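Long-range contacts in Tat pathway signal sequence domain protein (Parabacteroides merdae, PDB 4Q9A), which probably hydrolyses ester bonds as a GDSL-type lipase or acylhydrolase of the SGNH hydrolase clan: residues 57-62 and 220-225; 14-19 and 61-66; 149-154 and 201-206; 145-150 and 168-173. All blocks are in the same frame, centred on the assembly; numbering follows the deposited sequence.

In the fold
From the N terminus, interaction 2 closes the first loop, holding residues 14-19, just ahead of strand 21-26, against the chain that leaves helix 51-62. Interaction 1 starts on that helix, sharing Glu-61 and Gly-62 with interaction 2, and closes a much longer loop by joining it to the C-terminal helix 212-226. Interactions 3 and 4 both nest inside this loop and both start from the chain around Phe-149 and Thr-150. Interaction 4 packs the end of strand 142-146 on helix 167-179, and touches interaction 1 where Cys-146 meets Trp-222. Interaction 3 carries the following loop to residues 201-206, about 33 Å from interaction 2 between centres.

Interaction 1 of 4, residues 57-62 and 220-225; sequences TQLLEG and NMWMEA
Gln-58 and Met-223, a selenomethionine, bury the most surface in this helix-to-helix contact, with Leu-59 third. The two helical segments run 11.1 Å apart at closest axis approach, their directions 52° apart, and side chains span the interval. Met-223, bent at chi2 and chi3, reaches across with its selenium alongside the leucine: SE lies 3.7 Å from Leu-59 CG, while its methyl CE rests 3.8 Å from Gln-58 CB. One branch of Leu-59 goes elsewhere, CD1 standing 3.9 Å from Trp-222 CZ3 on the benzene end of the indole; the far end of that ring is tied by NE1 to Ser-100 OG. Gln-58, extended beyond CG, lies obliquely over the base of Met-223, with OE1 3.5 Å from Met-223 CG. Its amide then donates from NE2 to Asn-220 OD1 at 3.1 Å, with an N-H...O angle of 145°. The donor lies in the carbonyl plane of Asn-220, although the two amide planes stand 73° apart. Replacing Gln-58 with an alanine would probably leave Asn-220 OD1 without this donor and uncover CG of Met-223. Gln-58 also packs on Gln-216 of the second subunit, so the chemistry divides: an apolar selenium-leucine-indole layer faces the interior of the chain, and an amide pair lies next to the dimer partner.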
# COMPACT_ATOMS: atom_id res chain seq x y z
N THR A 57 -0.45 6.43 1.22
CA THR A 57 0.98 6.16 1.08
C THR A 57 1.53 6.73 -0.25
O THR A 57 2.64 7.26 -0.26
CB THR A 57 1.25 4.68 1.25
OG1 THR A 57 0.39 3.94 0.38
CG2 THR A 57 1.06 4.23 2.70
N GLN A 58 0.71 6.70 -1.33
CA GLN A 58 1.07 7.28 -2.63
C GLN A 58 1.17 8.79 -2.51
O GLN A 58 2.08 9.40 -3.09
CB GLN A 58 0.05 6.90 -3.72
CG GLN A 58 0.14 5.45 -4.13
CD GLN A 58 -0.62 5.18 -5.39
OE1 GLN A 58 -0.38 5.80 -6.42
NE2 GLN A 58 -1.52 4.21 -5.34
N LEU A 59 0.26 9.38 -1.70
CA LEU A 59 0.22 10.81 -1.43
C LEU A 59 1.41 11.22 -0.53
O LEU A 59 2.10 12.20 -0.82
CB LEU A 59 -1.13 11.18 -0.77
CG LEU A 59 -2.34 11.26 -1.70
CD1 LEU A 59 -3.65 11.17 -0.93
CD2 LEU A 59 -2.27 12.51 -2.57
N LEU A 60 1.66 10.43 0.53
CA LEU A 60 2.76 10.64 1.48
C LEU A 60 4.14 10.53 0.81
O LEU A 60 5.05 11.24 1.20
CB LEU A 60 2.68 9.62 2.65
CG LEU A 60 1.54 9.77 3.66
CD1 LEU A 60 1.55 8.63 4.64
CD2 LEU A 60 1.64 11.07 4.39
N GLU A 61 4.30 9.60 -0.16
CA GLU A 61 5.58 9.42 -0.85
C GLU A 61 5.70 10.44 -2.03
O GLU A 61 6.70 11.17 -2.13
CB GLU A 61 5.71 7.96 -1.36
CG GLU A 61 7.00 7.63 -2.11
CD GLU A 61 7.04 8.00 -3.58
OE1 GLU A 61 5.96 7.98 -4.23
OE2 GLU A 61 8.15 8.29 -4.09
N GLY A 62 4.68 10.44 -2.89
CA GLY A 62 4.61 11.29 -4.07
C GLY A 62 4.67 12.77 -3.80
O GLY A 62 5.49 13.46 -4.42
N ASN A 220 -4.96 3.73 -7.25
CA ASN A 220 -4.41 4.18 -8.52
C ASN A 220 -5.41 5.04 -9.29
O ASN A 220 -5.02 6.05 -9.88
CB ASN A 220 -3.98 2.98 -9.37
CG ASN A 220 -2.86 2.13 -8.79
OD1 ASN A 220 -2.19 2.50 -7.82
ND2 ASN A 220 -2.61 0.99 -9.42
N MSE A 221 -6.70 4.65 -9.26
CA MSE A 221 -7.79 5.38 -9.92
C MSE A 221 -7.96 6.78 -9.32
O MSE A 221 -8.05 7.77 -10.04
CB MSE A 221 -9.10 4.60 -9.79
CG MSE A 221 -9.13 3.32 -10.60
SE MSE A 221 -10.95 2.81 -11.03
CE MSE A 221 -11.32 4.24 -12.30
N TRP A 222 -7.97 6.82 -7.99
CA TRP A 222 -8.09 8.02 -7.18
C TRP A 222 -6.91 8.95 -7.47
O TRP A 222 -7.14 10.14 -7.71
CB TRP A 222 -8.14 7.63 -5.71
CG TRP A 222 -8.70 8.69 -4.81
CD1 TRP A 222 -9.93 8.69 -4.22
CD2 TRP A 222 -7.99 9.81 -4.27
NE1 TRP A 222 -10.04 9.76 -3.36
CE2 TRP A 222 -8.86 10.47 -3.38
CE3 TRP A 222 -6.69 10.34 -4.47
CZ2 TRP A 222 -8.50 11.64 -2.70
CZ3 TRP A 222 -6.32 11.48 -3.79
CH2 TRP A 222 -7.22 12.13 -2.93
N MSE A 223 -5.68 8.44 -7.49
CA MSE A 223 -4.52 9.29 -7.78
C MSE A 223 -4.63 9.86 -9.20
O MSE A 223 -4.34 11.03 -9.41
CB MSE A 223 -3.22 8.52 -7.59
CG MSE A 223 -2.94 8.16 -6.15
SE MSE A 223 -2.76 9.69 -4.98
CE MSE A 223 -0.93 10.13 -5.44
N GLU A 224 -5.12 9.04 -10.16
CA GLU A 224 -5.32 9.41 -11.55
C GLU A 224 -6.46 10.44 -11.72
O GLU A 224 -6.23 11.45 -12.36
CB GLU A 224 -5.61 8.17 -12.40
CG GLU A 224 -5.24 8.34 -13.87
CD GLU A 224 -5.17 7.03 -14.63
OE1 GLU A 224 -4.25 6.23 -14.35
OE2 GLU A 224 -6.03 6.82 -15.51
N ALA A 225 -7.67 10.18 -11.17
CA ALA A 225 -8.82 11.08 -11.31
C ALA A 225 -8.52 12.48 -10.76
O ALA A 225 -8.93 13.47 -11.36
CB ALA A 225 -10.05 10.49 -10.61

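Interaction 2 of 4, residues 14-19 and 61-66; sequences INLKKD and EGKAAL
Leu-66 meets the loop residues Leu-16 to Asp-19 in a surface contact between two irregular pieces of chain, one just before strand 21-26, the other the turn and 3-10 segment after helix 51-62. The one hydrogen bond between the two segments joins their backbones: Asp-19 N donates to Leu-66 O at 2.7 Å, with an N-H...O angle of 155° and the donor nearly in line with the C=O. The same oxygen receives a CA-H...O contact from Lys-18 CA at 3.4 Å. Strands 21-26 and 69-72 are neighbours in the five-stranded parallel sheet of this SGNH-hydrolase (alpha/beta/alpha) domain, so the bond pairs the chain on its way into each of them. Leu-66 covers the loop from beside: with CG lying next to its own backbone N (chi1 -62°), CD2 rests 3.7 Å from Lys-17 C, and CD1 comes within 3.9 Å of Leu-16 CB. Leu-16 in turn crosses Lys-63 at about a right angle, its CD1 3.8 Å from Lys-63 CG in the aliphatic part of that chain. Leu-228, near the C terminus, touches both Leu-16 and Lys-63. The bent chain of Lys-18 leads away from Leu-66 to a salt bridge within its own loop, where NZ meets Asp-19 OD2 on the syn side at 3.0 Å.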
# COMPACT_ATOMS: atom_id res chain seq x y z
N ILE A 14 -6.71 18.32 -8.48
CA ILE A 14 -6.69 18.69 -7.07
C ILE A 14 -5.36 19.44 -6.83
O ILE A 14 -4.31 19.00 -7.31
CB ILE A 14 -6.89 17.42 -6.18
CG1 ILE A 14 -8.35 16.86 -6.33
CG2 ILE A 14 -6.49 17.65 -4.70
CD1 ILE A 14 -9.51 17.54 -5.48
N ASN A 15 -5.41 20.61 -6.15
CA ASN A 15 -4.23 21.42 -5.87
C ASN A 15 -3.90 21.29 -4.38
O ASN A 15 -4.77 21.51 -3.53
CB ASN A 15 -4.45 22.89 -6.29
CG ASN A 15 -4.97 23.12 -7.71
OD1 ASN A 15 -4.23 22.98 -8.71
ND2 ASN A 15 -6.24 23.52 -7.85
N LEU A 16 -2.67 20.86 -4.05
CA LEU A 16 -2.25 20.68 -2.66
C LEU A 16 -1.26 21.74 -2.23
O LEU A 16 -0.39 22.12 -3.02
CB LEU A 16 -1.60 19.30 -2.44
CG LEU A 16 -2.39 18.05 -2.84
CD1 LEU A 16 -1.50 16.86 -2.77
CD2 LEU A 16 -3.61 17.81 -1.97
N LYS A 17 -1.35 22.17 -0.97
CA LYS A 17 -0.44 23.14 -0.38
C LYS A 17 0.42 22.44 0.68
O LYS A 17 0.17 21.28 0.98
CB LYS A 17 -1.23 24.31 0.24
CG LYS A 17 -2.23 23.91 1.33
CD LYS A 17 -2.87 25.15 1.87
CE LYS A 17 -3.96 24.87 2.86
NZ LYS A 17 -4.76 26.11 3.11
N LYS A 18 1.42 23.14 1.25
CA LYS A 18 2.22 22.57 2.35
C LYS A 18 1.29 22.35 3.54
O LYS A 18 0.36 23.14 3.76
CB LYS A 18 3.42 23.47 2.73
CG LYS A 18 4.51 22.73 3.51
CD LYS A 18 5.71 23.62 3.86
CE LYS A 18 5.54 24.43 5.14
NZ LYS A 18 5.77 23.63 6.38
N ASP A 19 1.49 21.23 4.25
CA ASP A 19 0.73 20.82 5.43
C ASP A 19 -0.79 20.76 5.15
O ASP A 19 -1.60 21.00 6.05
CB ASP A 19 1.04 21.74 6.64
CG ASP A 19 2.52 22.04 6.84
OD1 ASP A 19 3.31 21.08 6.98
OD2 ASP A 19 2.88 23.24 6.89
N GLU A 61 4.30 9.60 -0.16
CA GLU A 61 5.58 9.42 -0.85
C GLU A 61 5.70 10.44 -2.03
O GLU A 61 6.70 11.17 -2.13
CB GLU A 61 5.71 7.96 -1.36
CG GLU A 61 7.00 7.63 -2.11
CD GLU A 61 7.04 8.00 -3.58
OE1 GLU A 61 5.96 7.98 -4.23
OE2 GLU A 61 8.15 8.29 -4.09
N GLY A 62 4.68 10.44 -2.89
CA GLY A 62 4.61 11.29 -4.07
C GLY A 62 4.67 12.77 -3.80
O GLY A 62 5.49 13.46 -4.42
N LYS A 63 3.82 13.26 -2.87
CA LYS A 63 3.73 14.68 -2.53
C LYS A 63 4.39 14.96 -1.16
O LYS A 63 3.93 15.82 -0.40
CB LYS A 63 2.25 15.11 -2.54
CG LYS A 63 1.46 14.77 -3.83
CD LYS A 63 1.91 15.54 -5.08
CE LYS A 63 1.08 15.14 -6.29
NZ LYS A 63 1.75 15.47 -7.57
N ALA A 64 5.50 14.26 -0.87
CA ALA A 64 6.28 14.34 0.38
C ALA A 64 6.76 15.75 0.74
O ALA A 64 6.74 16.11 1.92
CB ALA A 64 7.48 13.42 0.29
N ALA A 65 7.17 16.56 -0.27
CA ALA A 65 7.64 17.94 -0.11
C ALA A 65 6.58 18.84 0.48
O ALA A 65 6.90 19.89 1.03
CB ALA A 65 8.07 18.49 -1.46
N LEU A 66 5.30 18.43 0.40
CA LEU A 66 4.16 19.17 0.92
C LEU A 66 3.74 18.68 2.32
O LEU A 66 2.93 19.32 2.97
CB LEU A 66 2.98 19.06 -0.05
CG LEU A 66 3.24 19.66 -1.45
CD1 LEU A 66 2.27 19.11 -2.46
CD2 LEU A 66 3.19 21.18 -1.42

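Interaction 3 of 4, residues 149-154 and 201-206; sequences FTLRDG and RYWSND
Arg-201 grips the backbone of the loop at Asp-153, its NE donating to Asp-153 O over 2.8 Å with an N-H...O angle of 157°. The oxygen sits at the edge of the guanidinium, near its plane, while Gly-154 C lies over one face. Asp-153 OD1 comes no nearer to Arg-201 NH2 than 4.3 Å, which is proximity of opposite charges and no salt bridge. The apolar side is carried by Leu-151, whose two methyls diverge: CD2 reaches Trp-203 CB at 3.6 Å, crossing that side chain at about a right angle, and CD1 reaches Ser-204 CB at 3.9 Å. Next to the arginine the backbones themselves meet, with Gly-154 CA 3.6 Å from Asn-205 O. The loop here makes a type I turn from Leu-151 to Gly-154, closed by Gly-154 N to Leu-151 O at 2.9 Å. Further out, backbone hydrogen bonds join Leu-151 with Gly-207 and Asn-205 with Ala-155. Asp-206 OD1 accepts the backbone N-H groups of Val-208 and His-209, and Ser-204 OG is bonded to Gly-207 N. Asp-206 and His-209 have the spacing of the Asp-x-x-His motif that supplies catalytic residues in SGNH hydrolases, consistent with the contact lying beside the catalytic loop of this family.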
# COMPACT_ATOMS: atom_id res chain seq x y z
N PHE A 149 -19.78 1.14 -6.34
CA PHE A 149 -19.58 0.06 -7.30
C PHE A 149 -19.89 -1.34 -6.78
O PHE A 149 -20.00 -1.54 -5.57
CB PHE A 149 -18.08 0.07 -7.74
CG PHE A 149 -17.13 -0.09 -6.56
CD1 PHE A 149 -16.77 -1.35 -6.10
CD2 PHE A 149 -16.66 1.02 -5.87
CE1 PHE A 149 -15.96 -1.50 -4.96
CE2 PHE A 149 -15.84 0.87 -4.74
CZ PHE A 149 -15.50 -0.39 -4.30
N THR A 150 -19.88 -2.33 -7.70
CA THR A 150 -20.05 -3.76 -7.43
C THR A 150 -19.36 -4.62 -8.49
O THR A 150 -19.30 -4.25 -9.67
CB THR A 150 -21.53 -4.21 -7.39
OG1 THR A 150 -22.13 -3.95 -8.67
CG2 THR A 150 -22.33 -3.59 -6.24
N LEU A 151 -18.91 -5.81 -8.07
CA LEU A 151 -18.36 -6.85 -8.91
C LEU A 151 -19.45 -7.97 -8.96
O LEU A 151 -19.75 -8.59 -7.94
CB LEU A 151 -16.99 -7.30 -8.38
CG LEU A 151 -15.84 -6.27 -8.55
CD1 LEU A 151 -15.70 -5.34 -7.30
CD2 LEU A 151 -14.52 -6.96 -8.83
N ARG A 152 -20.13 -8.09 -10.12
CA ARG A 152 -21.27 -8.98 -10.39
C ARG A 152 -21.06 -10.44 -9.94
O ARG A 152 -22.02 -11.09 -9.47
CB ARG A 152 -21.63 -8.95 -11.88
CG ARG A 152 -22.31 -7.67 -12.32
CD ARG A 152 -23.07 -7.82 -13.62
NE ARG A 152 -23.74 -6.58 -14.01
CZ ARG A 152 -24.89 -6.52 -14.68
NH1 ARG A 152 -25.52 -7.63 -15.05
NH2 ARG A 152 -25.43 -5.34 -14.99
N ASP A 153 -19.83 -10.96 -10.10
CA ASP A 153 -19.53 -12.33 -9.69
C ASP A 153 -18.95 -12.40 -8.26
O ASP A 153 -18.22 -13.33 -7.92
CB ASP A 153 -18.60 -13.04 -10.70
CG ASP A 153 -18.82 -14.55 -10.80
OD1 ASP A 153 -19.87 -15.05 -10.31
OD2 ASP A 153 -17.94 -15.24 -11.38
N GLY A 154 -19.34 -11.45 -7.43
CA GLY A 154 -18.97 -11.43 -6.01
C GLY A 154 -19.93 -12.32 -5.26
O GLY A 154 -21.01 -12.64 -5.78
N ARG A 201 -13.65 -12.33 -7.90
CA ARG A 201 -13.33 -12.73 -6.53
C ARG A 201 -11.83 -12.63 -6.17
O ARG A 201 -11.47 -12.77 -5.00
CB ARG A 201 -13.92 -14.10 -6.21
CG ARG A 201 -15.43 -13.95 -6.10
CD ARG A 201 -16.13 -15.11 -5.46
NE ARG A 201 -17.44 -15.27 -6.07
CZ ARG A 201 -18.39 -16.06 -5.58
NH1 ARG A 201 -18.20 -16.73 -4.45
NH2 ARG A 201 -19.55 -16.17 -6.22
N TYR A 202 -10.99 -12.29 -7.16
CA TYR A 202 -9.58 -11.98 -6.98
C TYR A 202 -9.51 -10.53 -6.45
O TYR A 202 -8.73 -10.24 -5.54
CB TYR A 202 -8.81 -12.15 -8.31
CG TYR A 202 -7.37 -11.71 -8.26
CD1 TYR A 202 -6.38 -12.54 -7.74
CD2 TYR A 202 -6.98 -10.47 -8.76
CE1 TYR A 202 -5.05 -12.15 -7.70
CE2 TYR A 202 -5.64 -10.07 -8.74
CZ TYR A 202 -4.68 -10.91 -8.19
OH TYR A 202 -3.36 -10.54 -8.13
N TRP A 203 -10.36 -9.66 -7.01
CA TRP A 203 -10.42 -8.24 -6.70
C TRP A 203 -11.21 -7.97 -5.44
O TRP A 203 -10.83 -7.09 -4.66
CB TRP A 203 -11.04 -7.47 -7.87
CG TRP A 203 -10.32 -7.68 -9.17
CD1 TRP A 203 -10.66 -8.55 -10.16
CD2 TRP A 203 -9.09 -7.08 -9.57
NE1 TRP A 203 -9.73 -8.49 -11.18
CE2 TRP A 203 -8.75 -7.60 -10.83
CE3 TRP A 203 -8.22 -6.14 -8.96
CZ2 TRP A 203 -7.59 -7.21 -11.52
CZ3 TRP A 203 -7.08 -5.75 -9.65
CH2 TRP A 203 -6.78 -6.28 -10.92
N SER A 204 -12.33 -8.69 -5.26
CA SER A 204 -13.27 -8.57 -4.14
C SER A 204 -14.04 -9.85 -4.01
O SER A 204 -14.71 -10.24 -4.97
CB SER A 204 -14.23 -7.40 -4.35
OG SER A 204 -15.44 -7.64 -3.65
N ASN A 205 -13.97 -10.50 -2.84
CA ASN A 205 -14.65 -11.78 -2.66
C ASN A 205 -16.19 -11.65 -2.60
O ASN A 205 -16.86 -12.47 -3.23
CB ASN A 205 -14.12 -12.51 -1.44
CG ASN A 205 -14.68 -13.91 -1.33
OD1 ASN A 205 -15.67 -14.13 -0.62
ND2 ASN A 205 -14.12 -14.87 -2.06
N ASP A 206 -16.73 -10.62 -1.91
CA ASP A 206 -18.19 -10.44 -1.80
C ASP A 206 -18.79 -9.56 -2.93
O ASP A 206 -20.02 -9.56 -3.11
CB ASP A 206 -18.60 -9.88 -0.43
CG ASP A 206 -17.85 -8.65 0.03
OD1 ASP A 206 -17.60 -7.75 -0.80
OD2 ASP A 206 -17.57 -8.54 1.24

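Interaction 4 of 4, residues 145-150 and 168-173; sequences LCEPFT and EFRKSA
Arg-170 and Ala-173 pack one side of helix 167-179 against Glu-147, Pro-148 and Leu-145, at the C-terminal end of strand 142-146 and just past it. This is the inner face of a beta-alpha-beta crossover: the helix links strand 142-146 to its parallel neighbour 183-185 in the central sheet. Glu-147 has CG anti to its backbone nitrogen (chi1 -170°) and stays extended from there, which carries its carboxylate to the helix. Arg-170 comes from the other side with a bend at chi3 (41°) that brings NE within 3.3 Å of Glu-147 OE2, a salt bridge whose hydrogen bond is weak. The carboxylate and guanidinium planes are inclined by 43°, so the two groups do not pair flat. The other carboxylate oxygen, OE1, accepts from the backbone N of Gln-188 and so is pinned separately. The aliphatic base of the arginine lies beside Pro-148 O. A leucine in place of Arg-170 would probably leave Glu-147 OE2 without its charged mate, while the bond from Gln-188 to OE1 could persist. One helical turn on, the small side chain of Ala-173 points toward the loop and meets the proline ring at its CD, while Leu-145 directs CD2 to Ala-173 O; the methyl-to-ring distance, Ala-173 CB to Pro-148 CD, is 3.6 Å.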
# COMPACT_ATOMS: atom_id res chain seq x y z
N LEU A 145 -15.53 13.11 -5.11
CA LEU A 145 -16.69 12.24 -4.98
C LEU A 145 -16.41 10.96 -5.78
O LEU A 145 -16.08 11.04 -6.96
CB LEU A 145 -17.97 12.94 -5.43
CG LEU A 145 -19.28 12.24 -5.05
CD1 LEU A 145 -19.51 12.23 -3.54
CD2 LEU A 145 -20.44 12.85 -5.77
N CYS A 146 -16.48 9.80 -5.11
CA CYS A 146 -16.19 8.49 -5.68
C CYS A 146 -17.46 7.76 -6.13
O CYS A 146 -18.51 7.86 -5.47
CB CYS A 146 -15.41 7.64 -4.69
SG CYS A 146 -13.83 8.36 -4.16
N GLU A 147 -17.35 7.00 -7.22
CA GLU A 147 -18.46 6.22 -7.77
C GLU A 147 -18.70 4.96 -6.92
O GLU A 147 -17.79 4.12 -6.82
CB GLU A 147 -18.18 5.83 -9.26
CG GLU A 147 -19.38 5.22 -9.98
CD GLU A 147 -19.17 4.81 -11.42
OE1 GLU A 147 -18.05 4.38 -11.77
OE2 GLU A 147 -20.15 4.89 -12.20
N PRO A 148 -19.94 4.77 -6.37
CA PRO A 148 -20.25 3.50 -5.68
C PRO A 148 -20.23 2.36 -6.72
O PRO A 148 -20.55 2.61 -7.89
CB PRO A 148 -21.63 3.74 -5.07
CG PRO A 148 -22.23 4.81 -5.90
CD PRO A 148 -21.13 5.65 -6.46
N PHE A 149 -19.78 1.14 -6.34
CA PHE A 149 -19.58 0.06 -7.30
C PHE A 149 -19.89 -1.34 -6.78
O PHE A 149 -20.00 -1.54 -5.57
CB PHE A 149 -18.08 0.07 -7.74
CG PHE A 149 -17.13 -0.09 -6.56
CD1 PHE A 149 -16.77 -1.35 -6.10
CD2 PHE A 149 -16.66 1.02 -5.87
CE1 PHE A 149 -15.96 -1.50 -4.96
CE2 PHE A 149 -15.84 0.87 -4.74
CZ PHE A 149 -15.50 -0.39 -4.30
N THR A 150 -19.88 -2.33 -7.70
CA THR A 150 -20.05 -3.76 -7.43
C THR A 150 -19.36 -4.62 -8.49
O THR A 150 -19.30 -4.25 -9.67
CB THR A 150 -21.53 -4.21 -7.39
OG1 THR A 150 -22.13 -3.95 -8.67
CG2 THR A 150 -22.33 -3.59 -6.24
N GLU A 168 -28.70 3.38 -11.05
CA GLU A 168 -29.33 4.68 -10.78
C GLU A 168 -28.58 5.42 -9.69
O GLU A 168 -28.54 6.65 -9.71
CB GLU A 168 -30.81 4.50 -10.41
CG GLU A 168 -31.67 4.12 -11.61
CD GLU A 168 -31.54 5.01 -12.84
OE1 GLU A 168 -31.67 6.24 -12.70
OE2 GLU A 168 -31.28 4.47 -13.94
N PHE A 169 -27.97 4.66 -8.76
CA PHE A 169 -27.15 5.17 -7.66
C PHE A 169 -25.83 5.72 -8.20
O PHE A 169 -25.39 6.79 -7.77
CB PHE A 169 -26.92 4.09 -6.60
CG PHE A 169 -28.09 3.89 -5.65
CD1 PHE A 169 -29.24 3.24 -6.08
CD2 PHE A 169 -28.03 4.35 -4.35
CE1 PHE A 169 -30.33 3.08 -5.22
CE2 PHE A 169 -29.12 4.18 -3.48
CZ PHE A 169 -30.26 3.54 -3.92
N ARG A 170 -25.24 5.03 -9.18
CA ARG A 170 -24.00 5.46 -9.84
C ARG A 170 -24.27 6.73 -10.69
O ARG A 170 -23.42 7.63 -10.74
CB ARG A 170 -23.44 4.32 -10.71
CG ARG A 170 -23.03 3.07 -9.92
CD ARG A 170 -22.80 1.84 -10.80
NE ARG A 170 -22.08 2.16 -12.04
CZ ARG A 170 -22.58 1.98 -13.26
NH1 ARG A 170 -23.78 1.45 -13.42
NH2 ARG A 170 -21.87 2.32 -14.33
N LYS A 171 -25.48 6.80 -11.34
CA LYS A 171 -25.95 7.94 -12.14
C LYS A 171 -26.04 9.19 -11.27
O LYS A 171 -25.66 10.27 -11.73
CB LYS A 171 -27.35 7.64 -12.72
CG LYS A 171 -27.39 7.03 -14.12
CD LYS A 171 -28.85 6.78 -14.56
CE LYS A 171 -29.03 6.15 -15.92
NZ LYS A 171 -28.47 4.77 -16.01
N SER A 172 -26.55 9.02 -10.03
CA SER A 172 -26.76 10.09 -9.08
C SER A 172 -25.43 10.62 -8.58
O SER A 172 -25.21 11.84 -8.60
CB SER A 172 -27.62 9.62 -7.91
OG SER A 172 -28.90 9.22 -8.37
N ALA A 173 -24.51 9.72 -8.20
CA ALA A 173 -23.19 10.13 -7.74
C ALA A 173 -22.50 11.00 -8.80
O ALA A 173 -22.00 12.08 -8.46
CB ALA A 173 -22.33 8.92 -7.41